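Local structure of amino Transferase (Eubacterium rectale, 3ELE) at residues Ala49-Ile52 / Val53-Ile57; Lys294-Val297 / Lys298-Ala302; Ala388-Lys391 / Ile392-Tyr396. The protein probably catalyses pyridoxal-5'-phosphate-dependent transfer of amino groups, as a member of the class I and II aminotransferases. All blocks are in the same frame, centred on the assembly; numbering follows the deposited sequence.

Contact 1: residues Ala49-Ile52 / Val53-Ile57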
ATOM      1  N   ALA A  49       8.471  17.053 -12.097  1.00 35.94           N
ATOM      2  CA  ALA A  49       8.255  15.953 -13.031  1.00 34.45           C
ATOM      3  C   ALA A  49       8.364  16.505 -14.459  1.00 33.40           C
ATOM      4  O   ALA A  49       8.074  17.692 -14.676  1.00 34.03           O
ATOM      5  CB  ALA A  49       6.848  15.328 -12.823  1.00 32.50           C
ATOM      6  N   PRO A  50       8.774  15.668 -15.435  1.00 33.17           N
ATOM      7  CA  PRO A  50       8.767  16.147 -16.825  1.00 34.60           C
ATOM      8  C   PRO A  50       7.319  16.448 -17.235  1.00 35.75           C
ATOM      9  O   PRO A  50       6.385  15.792 -16.738  1.00 37.09           O
ATOM     10  CB  PRO A  50       9.309  14.940 -17.614  1.00 34.63           C
ATOM     11  CG  PRO A  50       8.995  13.802 -16.765  1.00 29.75           C
ATOM     12  CD  PRO A  50       9.204  14.262 -15.378  1.00 32.13           C
ATOM     13  N   GLN A  51       7.137  17.395 -18.145  1.00 35.97           N
ATOM     14  CA  GLN A  51       5.794  17.841 -18.525  1.00 37.50           C
ATOM     15  C   GLN A  51       4.856  16.736 -19.048  1.00 37.42           C
ATOM     16  O   GLN A  51       3.650  16.854 -18.887  1.00 38.49           O
ATOM     17  CB  GLN A  51       5.857  19.055 -19.477  1.00 37.56           C
ATOM     18  CG  GLN A  51       4.540  19.848 -19.582  1.00 42.90           C
ATOM     19  CD  GLN A  51       4.002  20.330 -18.222  1.00 46.30           C
ATOM     20  OE1 GLN A  51       4.718  20.957 -17.436  1.00 49.63           O
ATOM     21  NE2 GLN A  51       2.743  20.019 -17.946  1.00 48.52           N
ATOM     22  N   ILE A  52       5.411  15.655 -19.612  1.00 36.72           N
ATOM     23  CA  ILE A  52       4.624  14.496 -20.084  1.00 35.26           C
ATOM     24  C   ILE A  52       3.726  13.864 -18.978  1.00 35.68           C
ATOM     25  O   ILE A  52       2.654  13.384 -19.291  1.00 34.58           O
ATOM     26  CB  ILE A  52       5.543  13.432 -20.782  1.00 35.34           C
ATOM     27  CG1 ILE A  52       4.743  12.325 -21.503  1.00 35.00           C
ATOM     28  CG2 ILE A  52       6.527  12.813 -19.774  1.00 33.96           C
ATOM     29  CD1 ILE A  52       3.759  12.802 -22.521  1.00 35.88           C
ATOM     30  N   VAL A  53       4.152  13.926 -17.707  1.00 36.03           N
ATOM     31  CA  VAL A  53       3.376  13.425 -16.557  1.00 35.23           C
ATOM     32  C   VAL A  53       2.038  14.171 -16.423  1.00 35.55           C
ATOM     33  O   VAL A  53       0.983  13.559 -16.588  1.00 35.62           O
ATOM     34  CB  VAL A  53       4.199  13.489 -15.223  1.00 35.79           C
ATOM     35  CG1 VAL A  53       3.323  13.149 -13.983  1.00 35.40           C
ATOM     36  CG2 VAL A  53       5.407  12.550 -15.306  1.00 30.13           C
ATOM     37  N   ASN A  54       2.100  15.479 -16.155  1.00 35.66           N
ATOM     38  CA  ASN A  54       0.902  16.326 -15.995  1.00 36.23           C
ATOM     39  C   ASN A  54       0.036  16.386 -17.259  1.00 36.94           C
ATOM     40  O   ASN A  54      -1.193  16.327 -17.160  1.00 36.94           O
ATOM     41  CB  ASN A  54       1.274  17.735 -15.487  1.00 35.85           C
ATOM     42  CG  ASN A  54       1.634  17.771 -13.987  1.00 38.92           C
ATOM     43  OD1 ASN A  54       1.495  16.784 -13.238  1.00 36.93           O
ATOM     44  ND2 ASN A  54       2.094  18.929 -13.545  1.00 37.54           N
ATOM     45  N   ASP A  55       0.682  16.490 -18.431  1.00 37.16           N
ATOM     46  CA  ASP A  55      -0.002  16.424 -19.729  1.00 37.65           C
ATOM     47  C   ASP A  55      -0.777  15.108 -19.899  1.00 36.91           C
ATOM     48  O   ASP A  55      -1.941  15.132 -20.296  1.00 37.48           O
ATOM     49  CB  ASP A  55       0.981  16.583 -20.906  1.00 38.67           C
ATOM     50  CG  ASP A  55       1.511  17.991 -21.063  1.00 39.73           C
ATOM     51  OD1 ASP A  55       1.065  18.933 -20.357  1.00 41.91           O
ATOM     52  OD2 ASP A  55       2.399  18.152 -21.929  1.00 40.77           O
ATOM     53  N   THR A  56      -0.148  13.982 -19.569  1.00 36.59           N
ATOM     54  CA  THR A  56      -0.809  12.664 -19.677  1.00 36.07           C
ATOM     55  C   THR A  56      -1.953  12.518 -18.673  1.00 36.70           C
ATOM     56  O   THR A  56      -3.010  12.011 -19.043  1.00 38.45           O
ATOM     57  CB  THR A  56       0.157  11.466 -19.506  1.00 36.02           C
ATOM     58  OG1 THR A  56       1.205  11.526 -20.485  1.00 32.68           O
ATOM     59  CG2 THR A  56      -0.603  10.142 -19.684  1.00 34.75           C
ATOM     60  N   ILE A  57      -1.740  12.932 -17.418  1.00 36.27           N
ATOM     61  CA  ILE A  57      -2.800  12.899 -16.385  1.00 35.44           C
ATOM     62  C   ILE A  57      -4.035  13.682 -16.873  1.00 37.20           C
ATOM     63  O   ILE A  57      -5.171  13.198 -16.754  1.00 36.41           O
ATOM     64  CB  ILE A  57      -2.322  13.451 -15.020  1.00 34.54           C
ATOM     65  CG1 ILE A  57      -1.301  12.524 -14.366  1.00 32.44           C
ATOM     66  CG2 ILE A  57      -3.494  13.603 -14.041  1.00 39.04           C
ATOM     67  CD1 ILE A  57      -0.603  13.148 -13.174  1.00 31.59           C
TER
HETATM   68  O   HOH W   1       4.448  17.083 -15.399  1.00 34.05           O
HETATM   69  O   HOH W   2       1.461  21.274 -15.279  1.00 48.34           O
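Gln51 reaches Asp55 one turn further along the helix because its CG stands anti to the backbone N (chi1 -162°) and the chain then bends at CG, while Asp55 turns its carboxylate back beside its own N (chi1 -72°). The two side chains meet nearly at right angles. Gln51 NE2 gives a fairly straight hydrogen bond of 3.1 Å to Asp55 OD1; the acceptor lies close to the amide plane, whereas the donor comes from well above the carboxylate plane, 57° out of it. A water ties the same NE2 to Asn54 ND2, and Asn54 OD1 turns to His70 of the second subunit across the dimer interface.

With an alanine for Asp55, Gln51 NE2 would lose its helix acceptor, and its amide, then tied through NE2 to water alone, would probably turn more easily.

Under this pair the helix 51-63 starts: Pro50 O accepts from Val53 N at 3.1 Å and also from a water that bridges to Asn54 N. Ala49 CB packs 4.0 Å from Val53 CG2. One turn on, Ile52 O is gripped twice, by Thr56 N at 2.9 Å and by Thr56 OG1 at 2.6 Å, from opposite faces of its carbonyl plane. The buried hydroxyl is thus satisfied within its own helix, and the Asp55 carboxylate, set in the opening turns, would be expected to interact favourably with the helix dipole.

Contact 2: residues Lys294-Val297 / Lys298-Ala302. With EDO (1,2-ethanediol), chain F.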
ATOM      1  N   LYS A 294      -1.837   3.756 -15.904  1.00 35.65           N
ATOM      2  CA  LYS A 294      -2.183   4.155 -17.268  1.00 36.48           C
ATOM      3  C   LYS A 294      -1.264   5.274 -17.775  1.00 35.60           C
ATOM      4  O   LYS A 294      -0.864   5.260 -18.938  1.00 35.08           O
ATOM      5  CB  LYS A 294      -3.683   4.475 -17.396  1.00 36.17           C
ATOM      6  CG  LYS A 294      -4.560   3.244 -17.017  1.00 40.92           C
ATOM      7  CD  LYS A 294      -6.032   3.456 -17.250  1.00 39.30           C
ATOM      8  CE  LYS A 294      -6.910   2.584 -16.355  1.00 39.64           C
ATOM      9  NZ  LYS A 294      -6.526   1.145 -16.247  1.00 43.28           N
HETATM   10  N   MSE A 295      -0.899   6.197 -16.882  1.00 35.90           N
HETATM   11  CA  MSE A 295       0.016   7.307 -17.210  0.50 36.08           C
HETATM   12  C   MSE A 295       1.435   6.810 -17.555  1.00 35.85           C
HETATM   13  O   MSE A 295       2.066   7.332 -18.484  1.00 34.78           O
HETATM   14  CB  MSE A 295       0.040   8.338 -16.056  0.50 36.42           C
HETATM   15  CG  MSE A 295       1.061   9.484 -16.159  0.50 35.95           C
HETATM   16 SE   MSE A 295       2.876   9.062 -15.570  0.38 39.28          SE
HETATM   17  CE  MSE A 295       2.548   8.638 -13.736  0.50 35.13           C
ATOM     18  N   ILE A 296       1.936   5.832 -16.791  1.00 37.02           N
ATOM     19  CA  ILE A 296       3.292   5.255 -16.982  1.00 38.11           C
ATOM     20  C   ILE A 296       3.519   4.658 -18.394  1.00 37.88           C
ATOM     21  O   ILE A 296       4.655   4.675 -18.892  1.00 37.84           O
ATOM     22  CB  ILE A 296       3.685   4.241 -15.806  1.00 39.35           C
ATOM     23  CG1 ILE A 296       4.452   4.955 -14.677  1.00 40.82           C
ATOM     24  CG2 ILE A 296       4.576   3.102 -16.253  1.00 40.70           C
ATOM     25  CD1 ILE A 296       3.603   5.553 -13.669  1.00 43.45           C
ATOM     26  N   VAL A 297       2.442   4.180 -19.029  1.00 36.64           N
ATOM     27  CA  VAL A 297       2.478   3.636 -20.393  1.00 36.64           C
ATOM     28  C   VAL A 297       3.120   4.625 -21.383  1.00 38.22           C
ATOM     29  O   VAL A 297       3.887   4.205 -22.255  1.00 38.42           O
ATOM     30  CB  VAL A 297       1.047   3.235 -20.888  1.00 36.63           C
ATOM     31  CG1 VAL A 297       1.041   2.784 -22.374  1.00 35.05           C
ATOM     32  CG2 VAL A 297       0.474   2.150 -20.006  1.00 33.78           C
ATOM     33  N   LYS A 298       2.832   5.921 -21.200  1.00 38.05           N
ATOM     34  CA  LYS A 298       3.335   7.005 -22.042  1.00 39.62           C
ATOM     35  C   LYS A 298       4.593   7.759 -21.545  1.00 39.60           C
ATOM     36  O   LYS A 298       5.035   8.704 -22.220  1.00 38.03           O
ATOM     37  CB  LYS A 298       2.188   8.002 -22.301  1.00 40.92           C
ATOM     38  CG  LYS A 298       0.928   7.299 -22.833  1.00 44.82           C
ATOM     39  CD  LYS A 298       0.045   8.179 -23.691  1.00 51.37           C
ATOM     40  CE  LYS A 298      -1.110   7.371 -24.318  1.00 51.99           C
ATOM     41  NZ  LYS A 298      -0.648   6.248 -25.217  1.00 55.73           N
ATOM     42  N   CYS A 299       5.179   7.311 -20.426  1.00 38.85           N
ATOM     43  CA  CYS A 299       6.337   7.953 -19.775  1.00 39.63           C
ATOM     44  C   CYS A 299       7.586   7.082 -19.648  1.00 39.09           C
ATOM     45  O   CYS A 299       8.472   7.371 -18.835  1.00 40.24           O
ATOM     46  CB  CYS A 299       5.907   8.424 -18.383  1.00 40.68           C
ATOM     47  SG  CYS A 299       4.622   9.635 -18.471  1.00 44.80           S
ATOM     48  N   GLN A 300       7.683   6.044 -20.475  1.00 38.00           N
ATOM     49  CA  GLN A 300       8.828   5.129 -20.443  1.00 37.14           C
ATOM     50  C   GLN A 300      10.017   5.868 -21.032  1.00 37.15           C
ATOM     51  O   GLN A 300       9.912   6.391 -22.122  1.00 37.41           O
ATOM     52  CB  GLN A 300       8.528   3.859 -21.246  1.00 35.71           C
ATOM     53  CG  GLN A 300       7.384   3.043 -20.678  1.00 33.81           C
ATOM     54  CD  GLN A 300       7.682   2.584 -19.283  1.00 33.62           C
ATOM     55  OE1 GLN A 300       8.741   2.003 -19.029  1.00 30.02           O
ATOM     56  NE2 GLN A 300       6.798   2.912 -18.347  1.00 34.95           N
ATOM     57  N   GLY A 301      11.114   5.953 -20.278  1.00 37.71           N
ATOM     58  CA  GLY A 301      12.317   6.678 -20.692  1.00 38.11           C
ATOM     59  C   GLY A 301      12.346   8.116 -20.191  1.00 38.73           C
ATOM     60  O   GLY A 301      13.428   8.680 -20.052  1.00 39.67           O
ATOM     61  N   ALA A 302      11.177   8.699 -19.901  1.00 38.15           N
ATOM     62  CA  ALA A 302      11.067  10.081 -19.456  1.00 37.74           C
ATOM     63  C   ALA A 302      11.650  10.273 -18.063  1.00 38.31           C
ATOM     64  O   ALA A 302      11.497   9.413 -17.180  1.00 37.11           O
ATOM     65  CB  ALA A 302       9.611  10.541 -19.470  1.00 38.09           C
TER
HETATM   66  C1  EDO F 501      12.061   4.872 -16.584  1.00 38.14           C
HETATM   67  O1  EDO F 501      10.998   4.921 -17.539  1.00 28.77           O
HETATM   68  C2  EDO F 501      13.208   5.685 -17.152  1.00 41.65           C
HETATM   69  O2  EDO F 501      12.938   7.077 -16.983  1.00 40.89           O
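Just past Lys294, whose NZ is salt-bridged to Asp78, Met295, built as selenomethionine, offers its carbonyl oxygen to Lys298 N at 3.2 Å, a bond three residues long where a regular alpha helix would span four. Its side chain bends twice beyond CG and brings SE to Cys299 SG; because a second conformer of the residue exists, the closeness of that pair is doubtful.

Next comes Ile296, whose carbonyl oxygen carries most of the contact. Cys299 N reaches it at 3.1 Å, closing a type I beta turn from Ile296 to Cys299, and Gln300 NE2 reaches it at 2.8 Å from the opposite face of the carbonyl plane. Gln300 manages this by keeping CG beside its own N (chi1 -63°) and bending again at chi2, which brings NE2 back to the Ile296 oxygen; the oxygen lies 9° from the amide plane. Near the end of helix 290-296 the chain thus passes into two beta turns on its way to helix 306-323, and a side-chain amide takes up a backbone oxygen there. The Gln300 side chain also touches Ile85 and Phe88 of helix 79-93, and Val297 lies on Thr81 of that helix.

Beyond Val297 the chain makes a type II turn from Cys299 to Ala302, with Gly301 at a positive phi of 94°. Gly301 N donates to O1 of an ethanediol molecule at 2.9 Å, probably a leftover of the crystallisation liquor.

Contact 3: residues Ala388-Lys391 / Ile392-Tyr396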
ATOM      1  N   ALA A 388      29.645  29.326   6.032  1.00 33.06           N
ATOM      2  CA  ALA A 388      29.337  28.567   7.265  1.00 34.22           C
ATOM      3  C   ALA A 388      30.178  27.275   7.309  1.00 35.02           C
ATOM      4  O   ALA A 388      30.745  26.957   8.350  1.00 35.61           O
ATOM      5  CB  ALA A 388      27.846  28.290   7.396  1.00 34.67           C
ATOM      6  N   PHE A 389      30.257  26.554   6.182  1.00 34.85           N
ATOM      7  CA  PHE A 389      31.159  25.386   6.045  1.00 34.56           C
ATOM      8  C   PHE A 389      32.627  25.703   6.364  1.00 35.23           C
ATOM      9  O   PHE A 389      33.303  24.908   7.026  1.00 35.72           O
ATOM     10  CB  PHE A 389      31.081  24.754   4.650  1.00 33.39           C
ATOM     11  CG  PHE A 389      29.927  23.811   4.487  1.00 33.09           C
ATOM     12  CD1 PHE A 389      29.898  22.611   5.205  1.00 31.32           C
ATOM     13  CD2 PHE A 389      28.881  24.094   3.605  1.00 28.22           C
ATOM     14  CE1 PHE A 389      28.842  21.714   5.060  1.00 32.78           C
ATOM     15  CE2 PHE A 389      27.803  23.197   3.458  1.00 32.47           C
ATOM     16  CZ  PHE A 389      27.783  22.014   4.180  1.00 31.14           C
ATOM     17  N   GLU A 390      33.090  26.854   5.889  1.00 35.19           N
ATOM     18  CA  GLU A 390      34.433  27.352   6.151  1.00 36.88           C
ATOM     19  C   GLU A 390      34.638  27.621   7.649  1.00 36.18           C
ATOM     20  O   GLU A 390      35.696  27.302   8.196  1.00 34.06           O
ATOM     21  CB  GLU A 390      34.667  28.638   5.333  1.00 36.72           C
ATOM     22  CG  GLU A 390      36.055  29.245   5.384  1.00 39.31           C
ATOM     23  CD  GLU A 390      36.162  30.513   4.525  1.00 40.72           C
ATOM     24  OE1 GLU A 390      35.200  31.325   4.473  1.00 49.55           O
ATOM     25  OE2 GLU A 390      37.229  30.707   3.916  1.00 51.73           O
ATOM     26  N   LYS A 391      33.627  28.212   8.297  1.00 36.83           N
ATOM     27  CA  LYS A 391      33.686  28.512   9.740  1.00 37.22           C
ATOM     28  C   LYS A 391      33.674  27.224  10.573  1.00 36.28           C
ATOM     29  O   LYS A 391      34.403  27.127  11.564  1.00 35.05           O
ATOM     30  CB  LYS A 391      32.545  29.447  10.150  1.00 37.19           C
ATOM     31  CG  LYS A 391      32.654  29.972  11.574  1.00 39.96           C
ATOM     32  CD  LYS A 391      31.706  31.137  11.806  1.00 39.45           C
ATOM     33  CE  LYS A 391      31.733  31.595  13.259  1.00 46.61           C
ATOM     34  NZ  LYS A 391      30.862  32.797  13.500  1.00 48.21           N
ATOM     35  N   ILE A 392      32.857  26.247  10.165  1.00 35.57           N
ATOM     36  CA  ILE A 392      32.816  24.928  10.830  1.00 36.22           C
ATOM     37  C   ILE A 392      34.221  24.280  10.783  1.00 35.93           C
ATOM     38  O   ILE A 392      34.733  23.846  11.811  1.00 35.32           O
ATOM     39  CB  ILE A 392      31.768  23.973  10.200  1.00 35.90           C
ATOM     40  CG1 ILE A 392      30.341  24.473  10.446  1.00 37.04           C
ATOM     41  CG2 ILE A 392      31.908  22.550  10.766  1.00 32.80           C
ATOM     42  CD1 ILE A 392      29.333  23.880   9.463  1.00 35.77           C
ATOM     43  N   TYR A 393      34.814  24.264   9.590  1.00 36.93           N
ATOM     44  CA  TYR A 393      36.164  23.735   9.349  1.00 38.34           C
ATOM     45  C   TYR A 393      37.203  24.376  10.282  1.00 38.28           C
ATOM     46  O   TYR A 393      37.999  23.669  10.905  1.00 37.28           O
ATOM     47  CB  TYR A 393      36.567  23.961   7.889  1.00 39.90           C
ATOM     48  CG  TYR A 393      37.781  23.175   7.498  1.00 40.97           C
ATOM     49  CD1 TYR A 393      37.653  21.839   7.109  1.00 41.87           C
ATOM     50  CD2 TYR A 393      39.059  23.746   7.531  1.00 42.66           C
ATOM     51  CE1 TYR A 393      38.746  21.092   6.753  1.00 38.99           C
ATOM     52  CE2 TYR A 393      40.178  22.995   7.168  1.00 44.90           C
ATOM     53  CZ  TYR A 393      39.991  21.663   6.782  1.00 42.10           C
ATOM     54  OH  TYR A 393      41.042  20.891   6.419  1.00 45.30           O
ATOM     55  N   LYS A 394      37.164  25.711  10.350  1.00 39.04           N
ATOM     56  CA  LYS A 394      37.993  26.530  11.259  1.00 39.58           C
ATOM     57  C   LYS A 394      37.909  26.156  12.747  1.00 39.47           C
ATOM     58  O   LYS A 394      38.890  26.356  13.461  1.00 40.43           O
ATOM     59  CB  LYS A 394      37.695  28.043  11.128  1.00 40.51           C
ATOM     60  CG  LYS A 394      38.680  28.856  10.286  1.00 46.16           C
ATOM     61  CD  LYS A 394      38.509  28.732   8.786  1.00 51.09           C
ATOM     62  CE  LYS A 394      39.487  29.676   8.072  1.00 51.20           C
ATOM     63  NZ  LYS A 394      39.305  29.693   6.590  1.00 57.34           N
ATOM     64  N   LYS A 395      36.750  25.670  13.210  1.00 39.17           N
ATOM     65  CA  LYS A 395      36.577  25.215  14.615  1.00 40.63           C
ATOM     66  C   LYS A 395      37.564  24.100  14.974  1.00 40.16           C
ATOM     67  O   LYS A 395      38.038  24.039  16.103  1.00 40.62           O
ATOM     68  CB  LYS A 395      35.158  24.678  14.898  1.00 40.74           C
ATOM     69  CG  LYS A 395      33.992  25.671  14.718  1.00 42.73           C
ATOM     70  CD  LYS A 395      32.632  24.952  14.881  1.00 41.41           C
ATOM     71  CE  LYS A 395      31.439  25.869  14.593  1.00 40.35           C
ATOM     72  NZ  LYS A 395      31.296  26.984  15.552  1.00 37.41           N
ATOM     73  N   TYR A 396      37.821  23.220  14.001  1.00 40.48           N
ATOM     74  CA  TYR A 396      38.728  22.082  14.128  1.00 40.37           C
ATOM     75  C   TYR A 396      40.155  22.385  13.718  1.00 41.84           C
ATOM     76  O   TYR A 396      41.085  21.866  14.332  1.00 42.04           O
ATOM     77  CB  TYR A 396      38.219  20.916  13.276  1.00 40.02           C
ATOM     78  CG  TYR A 396      36.939  20.326  13.795  1.00 40.01           C
ATOM     79  CD1 TYR A 396      36.966  19.267  14.707  1.00 37.94           C
ATOM     80  CD2 TYR A 396      35.696  20.828  13.397  1.00 40.11           C
ATOM     81  CE1 TYR A 396      35.801  18.713  15.192  1.00 38.50           C
ATOM     82  CE2 TYR A 396      34.509  20.275  13.884  1.00 39.11           C
ATOM     83  CZ  TYR A 396      34.570  19.216  14.781  1.00 38.71           C
ATOM     84  OH  TYR A 396      33.423  18.646  15.277  1.00 38.35           O
TER
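Phe389 and Ile392 meet where the ring of the one comes near the end of the other, CD1 to CD1 at 4.5 Å, the methyl approaching the ring obliquely. Elsewhere around that ring are Phe40, its plane at about 45° to it, Leu320 and Ile323 of helix 306-323, and Val357. The second flat group, Tyr393, stacks edge-to-face with the ring of Tyr325 and also rests on Ile323. Tyr325 has a further link here, since its OH is hydrogen-bonded to Phe389 O, which also accepts from Tyr393 N at 3.0 Å.

The carboxylate of Glu390 is the third flat group. With CG anti to the backbone N (chi1 -175°), the glutamate runs out extended beside Lys394, both side chains pointing the same way. Their salt bridge, Glu390 OE2 to Lys394 NZ, is long at 3.5 Å, and the ammonium sits equally close to Glu390 CG, so it lies alongside the chain as much as at its charged end. Lys394 bends at chi2, and its CD passes only 3.2 Å from Glu390 O.

Ile392 CG1 comes within 3.3 Å of Ala388 O, and the same oxygen takes Ile392 N as one of the regular bonds of helix 379-396. At Lys391 the pattern slackens: Lys395 N reaches its oxygen with an N-H...O angle of 137°. Lys395 NZ finds its partners in Glu354 and Glu355.

The helix is therefore amphipathic, with Phe389 and Ile392 buried against strand 357-358 and its neighbouring helices, while the outer side carries lysines whose charge is probably partly balanced by glutamates, Glu390 within the helix and Glu354 and Glu355 beside it.

In the fold
Following the chain, contact 1 comes first, at the start of helix 51-63, then contact 2 where helix 290-296 runs out, then contact 3 in the last helix, 379-396. Each joins neighbouring residues, so none closes a long loop; they lie in series, neither nested nor crossed. Contacts 1 and 2 nevertheless meet in space, their centres about 9 Å apart: Ile52 packs on Cys299 and Ala302, and Thr56 on Met295, tying helix 51-63 to the end of helix 290-296 and its loop. Contact 3 stands apart, its centre about 43 Å from that of contact 1 and 46 Å from that of contact 2, and binds the C-terminal helix to helices 306-323 and 345-353.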